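PDB 4ZV9: uncharacterized protein from Escherichia coli O157:H7, which is of unknown function but is probably a hydrolase of the dienelactone hydrolase family, with an alpha/beta-hydrolase fold. Local coordinates for residues Y19-G30 and L73-V81. Sequence-based numbering, arbitrary orientation.
Sequences YPSPNGHGEVRG and LAPDGLNSV
Tyr19 meets Pro75 with the hydroxyl end of its phenol, OH lying 3.2 Å from Pro75 CB and close to CG as the two side chains cross at a slant, where strand 28-35, flanked by the edge strand 12-21, runs antiparallel to strand 71-75 in the mixed sheet of this alpha/beta-hydrolase fold. Tyr19 CG sits between the backbone N and the carbonyl carbon (chi1 67°), which swings the ring toward Pro75 and sets one face over Val28 CB. The hydroxyl itself is hydrogen-bonded to the main-chain oxygen of Asp106, on helix 100-116, which also covers Pro75. Beside this layer, Gly30 and Pro75 form a non-hydrogen-bonded pair with CA atoms only 3.9 Å apart, and Leu73 CD1 lies 4.1 Å from Gly30 CA. Just past the strand, Asp76 N gives Arg29 O the one clear hydrogen bond between the segments (2.9 Å).

Beyond it comes a type I turn, Asp76 to Asn79, and the contact becomes more polar and more open to solvent. Asp76 OD1 receives Leu78 N from above the carboxylate plane, closing an Asx turn. The extended Arg29 chain crosses the Asn79 side chain at about a right angle, each still covering the other broadly. Farther out, Ser80 OG rests 3.6 Å above the His25 imidazole plane, offset toward the rim near CD2; His25 ND1 is hydrogen-bonded to Asp106 OD2. Arg29 NE and Asp76 OD2, 4.6 Å apart, fall short of a salt bridge; a water 2.6 Å from Asp76 OD2 bonds only weakly to Arg29 NE, so any attraction is probably modest, whereas apolar contact joins the buried Tyr19, Gly30, Leu73 and Pro75.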
ATOM      1  N   TYR A  19      13.215   9.394  -5.972  1.00 28.12           N
ATOM      2  CA  TYR A  19      12.732  10.490  -5.134  1.00 28.16           C
ATOM      3  C   TYR A  19      13.578  10.526  -3.861  1.00 29.17           C
ATOM      4  O   TYR A  19      14.190   9.518  -3.503  1.00 28.74           O
ATOM      5  CB  TYR A  19      11.239  10.301  -4.823  1.00 28.18           C
ATOM      6  CG  TYR A  19      10.944   9.105  -3.953  1.00 28.09           C
ATOM      7  CD1 TYR A  19      10.711   7.848  -4.507  1.00 26.62           C
ATOM      8  CD2 TYR A  19      10.922   9.221  -2.567  1.00 28.10           C
ATOM      9  CE1 TYR A  19      10.445   6.751  -3.699  1.00 26.09           C
ATOM     10  CE2 TYR A  19      10.660   8.126  -1.761  1.00 27.27           C
ATOM     11  CZ  TYR A  19      10.421   6.898  -2.331  1.00 26.04           C
ATOM     12  OH  TYR A  19      10.192   5.814  -1.528  1.00 27.81           O
ATOM     13  N   PRO A  20      13.628  11.674  -3.179  1.00 30.73           N
ATOM     14  CA  PRO A  20      14.466  11.750  -1.993  1.00 31.57           C
ATOM     15  C   PRO A  20      13.852  11.171  -0.723  1.00 31.76           C
ATOM     16  O   PRO A  20      12.658  11.360  -0.447  1.00 31.56           O
ATOM     17  CB  PRO A  20      14.720  13.255  -1.844  1.00 33.72           C
ATOM     18  CG  PRO A  20      13.507  13.891  -2.426  1.00 34.03           C
ATOM     19  CD  PRO A  20      13.018  12.974  -3.515  1.00 32.13           C
ATOM     20  N   SER A  21      14.688  10.488   0.052  1.00 31.53           N
ATOM     21  CA  SER A  21      14.306   9.939   1.352  1.00 31.09           C
ATOM     22  C   SER A  21      15.472  10.241   2.288  1.00 33.02           C
ATOM     23  O   SER A  21      16.293   9.359   2.568  1.00 31.84           O
ATOM     24  CB  SER A  21      14.046   8.439   1.248  1.00 29.51           C
ATOM     25  OG  SER A  21      13.671   7.895   2.505  1.00 28.30           O
ATOM     26  N   PRO A  22      15.549  11.490   2.780  1.00 36.47           N
ATOM     27  CA  PRO A  22      16.683  11.920   3.620  1.00 39.31           C
ATOM     28  C   PRO A  22      16.871  11.144   4.918  1.00 41.00           C
ATOM     29  O   PRO A  22      17.987  11.084   5.431  1.00 43.88           O
ATOM     30  CB  PRO A  22      16.399  13.408   3.892  1.00 41.29           C
ATOM     31  CG  PRO A  22      14.954  13.608   3.601  1.00 39.84           C
ATOM     32  CD  PRO A  22      14.535  12.549   2.631  1.00 37.82           C
ATOM     33  N   ASN A  23      15.802  10.558   5.452  1.00 39.66           N
ATOM     34  CA  ASN A  23      15.886   9.772   6.688  1.00 39.71           C
ATOM     35  C   ASN A  23      15.803   8.278   6.409  1.00 37.48           C
ATOM     36  O   ASN A  23      15.696   7.475   7.322  1.00 36.72           O
ATOM     37  CB  ASN A  23      14.757  10.187   7.616  1.00 40.71           C
ATOM     38  CG  ASN A  23      14.786  11.667   7.909  1.00 43.74           C
ATOM     39  OD1 ASN A  23      13.816  12.367   7.663  1.00 45.19           O
ATOM     40  ND2 ASN A  23      15.915  12.159   8.383  1.00 46.29           N
ATOM     41  N   GLY A  24      15.878   7.917   5.135  1.00 36.64           N
ATOM     42  CA  GLY A  24      15.850   6.530   4.720  1.00 36.05           C
ATOM     43  C   GLY A  24      17.101   6.226   3.924  1.00 38.58           C
ATOM     44  O   GLY A  24      18.212   6.442   4.410  1.00 39.58           O
ATOM     45  N   HIS A  25      16.934   5.790   2.681  1.00 37.15           N
ATOM     46  CA  HIS A  25      18.089   5.394   1.873  1.00 39.01           C
ATOM     47  C   HIS A  25      18.539   6.428   0.839  1.00 39.01           C
ATOM     48  O   HIS A  25      19.190   6.077  -0.134  1.00 41.88           O
ATOM     49  CB  HIS A  25      17.809   4.036   1.230  1.00 37.78           C
ATOM     50  CG  HIS A  25      17.675   2.932   2.233  1.00 38.97           C
ATOM     51  ND1 HIS A  25      16.451   2.449   2.652  1.00 38.47           N
ATOM     52  CD2 HIS A  25      18.611   2.252   2.940  1.00 39.96           C
ATOM     53  CE1 HIS A  25      16.641   1.502   3.556  1.00 39.66           C
ATOM     54  NE2 HIS A  25      17.944   1.354   3.738  1.00 40.38           N
ATOM     55  N   GLY A  26      18.215   7.701   1.063  1.00 37.53           N
ATOM     56  CA  GLY A  26      18.638   8.763   0.151  1.00 39.50           C
ATOM     57  C   GLY A  26      17.791   8.862  -1.111  1.00 40.26           C
ATOM     58  O   GLY A  26      16.618   9.197  -1.028  1.00 45.50           O
ATOM     59  N   GLU A  27      18.374   8.594  -2.279  1.00 41.95           N
ATOM     60  CA  GLU A  27      17.617   8.664  -3.524  1.00 41.69           C
ATOM     61  C   GLU A  27      17.027   7.296  -3.786  1.00 39.84           C
ATOM     62  O   GLU A  27      17.754   6.396  -4.173  1.00 48.89           O
ATOM     63  CB  GLU A  27      18.494   9.062  -4.718  1.00 44.03           C
ATOM     64  CG  GLU A  27      18.995  10.501  -4.740  1.00 50.64           C
ATOM     65  CD  GLU A  27      17.875  11.521  -4.597  1.00 53.32           C
ATOM     66  OE1 GLU A  27      16.893  11.465  -5.365  1.00 53.40           O
ATOM     67  OE2 GLU A  27      17.977  12.386  -3.713  1.00 63.68           O
ATOM     68  N   VAL A  28      15.709   7.174  -3.641  1.00 31.80           N
ATOM     69  CA  VAL A  28      15.023   5.902  -3.747  1.00 28.77           C
ATOM     70  C   VAL A  28      14.283   5.737  -5.086  1.00 28.37           C
ATOM     71  O   VAL A  28      13.577   6.634  -5.536  1.00 28.33           O
ATOM     72  CB  VAL A  28      14.001   5.751  -2.616  1.00 28.40           C
ATOM     73  CG1 VAL A  28      13.282   4.410  -2.689  1.00 26.40           C
ATOM     74  CG2 VAL A  28      14.688   5.904  -1.260  1.00 29.04           C
ATOM     75  N   ARG A  29      14.436   4.564  -5.684  1.00 26.09           N
ATOM     76  CA  ARG A  29      13.779   4.232  -6.942  1.00 25.91           C
ATOM     77  C   ARG A  29      12.344   3.798  -6.674  1.00 23.77           C
ATOM     78  O   ARG A  29      12.077   3.091  -5.697  1.00 25.54           O
ATOM     79  CB  ARG A  29      14.549   3.093  -7.589  1.00 27.10           C
ATOM     80  CG  ARG A  29      13.898   2.397  -8.776  1.00 29.19           C
ATOM     81  CD  ARG A  29      14.858   1.340  -9.310  1.00 32.41           C
ATOM     82  NE  ARG A  29      14.257   0.394 -10.250  1.00 33.66           N
ATOM     83  CZ  ARG A  29      14.296   0.509 -11.580  1.00 32.51           C
ATOM     84  NH1 ARG A  29      14.863   1.551 -12.164  1.00 33.71           N
ATOM     85  NH2 ARG A  29      13.739  -0.428 -12.334  1.00 32.10           N
ATOM     86  N   GLY A  30      11.432   4.209  -7.545  1.00 21.76           N
ATOM     87  CA  GLY A  30      10.037   3.826  -7.453  1.00 21.79           C
ATOM     88  C   GLY A  30       9.390   3.695  -8.826  1.00 22.30           C
ATOM     89  O   GLY A  30       9.859   4.292  -9.797  1.00 23.00           O
ATOM     90  N   LEU A  73       2.408   5.427  -6.829  1.00 20.08           N
ATOM     91  CA  LEU A  73       3.847   5.319  -6.652  1.00 20.90           C
ATOM     92  C   LEU A  73       4.136   4.126  -5.756  1.00 22.88           C
ATOM     93  O   LEU A  73       3.641   4.062  -4.625  1.00 22.92           O
ATOM     94  CB  LEU A  73       4.423   6.572  -6.034  1.00 20.98           C
ATOM     95  CG  LEU A  73       5.912   6.513  -5.680  1.00 19.64           C
ATOM     96  CD1 LEU A  73       6.799   6.205  -6.890  1.00 20.66           C
ATOM     97  CD2 LEU A  73       6.349   7.822  -5.062  1.00 20.57           C
ATOM     98  N   ALA A  74       4.897   3.169  -6.279  1.00 20.10           N
ATOM     99  CA  ALA A  74       5.298   1.965  -5.554  1.00 21.16           C
ATOM    100  C   ALA A  74       6.811   1.978  -5.382  1.00 23.80           C
ATOM    101  O   ALA A  74       7.543   1.661  -6.327  1.00 22.03           O
ATOM    102  CB  ALA A  74       4.866   0.720  -6.323  1.00 22.31           C
ATOM    103  N   PRO A  75       7.301   2.381  -4.196  1.00 23.48           N
ATOM    104  CA  PRO A  75       8.747   2.414  -4.006  1.00 22.43           C
ATOM    105  C   PRO A  75       9.394   1.030  -3.999  1.00 22.68           C
ATOM    106  O   PRO A  75       8.726   0.034  -3.688  1.00 22.59           O
ATOM    107  CB  PRO A  75       8.898   3.082  -2.622  1.00 23.63           C
ATOM    108  CG  PRO A  75       7.654   3.851  -2.423  1.00 22.71           C
ATOM    109  CD  PRO A  75       6.588   3.003  -3.070  1.00 24.84           C
ATOM    110  N   ASP A  76      10.695   0.988  -4.275  1.00 25.57           N
ATOM    111  CA  ASP A  76      11.464  -0.241  -4.184  1.00 27.86           C
ATOM    112  C   ASP A  76      12.286  -0.282  -2.889  1.00 28.85           C
ATOM    113  O   ASP A  76      13.341   0.369  -2.754  1.00 30.29           O
ATOM    114  CB  ASP A  76      12.400  -0.397  -5.382  1.00 36.53           C
ATOM    115  CG  ASP A  76      13.042  -1.774  -5.441  1.00 46.17           C
ATOM    116  OD1 ASP A  76      12.796  -2.621  -4.545  1.00 47.50           O
ATOM    117  OD2 ASP A  76      13.801  -1.990  -6.396  1.00 58.04           O
ATOM    118  N   GLY A  77      11.817  -1.086  -1.952  1.00 24.54           N
ATOM    119  CA  GLY A  77      12.466  -1.221  -0.648  1.00 29.25           C
ATOM    120  C   GLY A  77      13.794  -1.947  -0.685  1.00 29.06           C
ATOM    121  O   GLY A  77      14.526  -1.962   0.309  1.00 27.71           O
ATOM    122  N   LEU A  78      14.097  -2.579  -1.818  1.00 27.61           N
ATOM    123  CA  LEU A  78      15.384  -3.245  -1.988  1.00 30.72           C
ATOM    124  C   LEU A  78      16.367  -2.408  -2.781  1.00 30.06           C
ATOM    125  O   LEU A  78      17.420  -2.908  -3.179  1.00 27.60           O
ATOM    126  CB  LEU A  78      15.188  -4.595  -2.672  1.00 30.04           C
ATOM    127  CG  LEU A  78      14.342  -5.601  -1.887  1.00 31.39           C
ATOM    128  CD1 LEU A  78      14.294  -6.934  -2.625  1.00 32.16           C
ATOM    129  CD2 LEU A  78      14.895  -5.799  -0.471  1.00 34.00           C
ATOM    130  N   ASN A  79      16.064  -1.128  -2.985  1.00 29.94           N
ATOM    131  CA  ASN A  79      16.927  -0.300  -3.821  1.00 29.01           C
ATOM    132  C   ASN A  79      18.346  -0.165  -3.295  1.00 33.82           C
ATOM    133  O   ASN A  79      19.281  -0.010  -4.077  1.00 32.63           O
ATOM    134  CB  ASN A  79      16.317   1.072  -4.049  1.00 32.27           C
ATOM    135  CG  ASN A  79      17.014   1.836  -5.168  1.00 31.05           C
ATOM    136  OD1 ASN A  79      17.277   1.293  -6.253  1.00 38.26           O
ATOM    137  ND2 ASN A  79      17.287   3.092  -4.927  1.00 29.30           N
ATOM    138  N   SER A  80      18.521  -0.251  -1.978  1.00 33.20           N
ATOM    139  CA  SER A  80      19.849  -0.121  -1.383  1.00 33.91           C
ATOM    140  C   SER A  80      20.706  -1.388  -1.522  1.00 35.83           C
ATOM    141  O   SER A  80      21.892  -1.353  -1.225  1.00 37.76           O
ATOM    142  CB  SER A  80      19.738   0.236   0.107  1.00 33.48           C
ATOM    143  OG  SER A  80      19.096  -0.785   0.857  1.00 32.99           O
ATOM    144  N   VAL A  81      20.093  -2.509  -1.903  1.00 36.03           N
ATOM    145  CA  VAL A  81      20.808  -3.779  -2.021  1.00 34.99           C
ATOM    146  C   VAL A  81      20.631  -4.395  -3.416  1.00 35.98           C
ATOM    147  O   VAL A  81      20.555  -5.618  -3.553  1.00 34.71           O
ATOM    148  CB  VAL A  81      20.403  -4.773  -0.893  1.00 37.59           C
ATOM    149  CG1 VAL A  81      20.932  -4.308   0.467  1.00 38.24           C
ATOM    150  CG2 VAL A  81      18.890  -4.967  -0.816  1.00 35.99           C
TER
HETATM  151  O   HOH W   1      12.998  -2.513  -8.786  1.00 35.55           O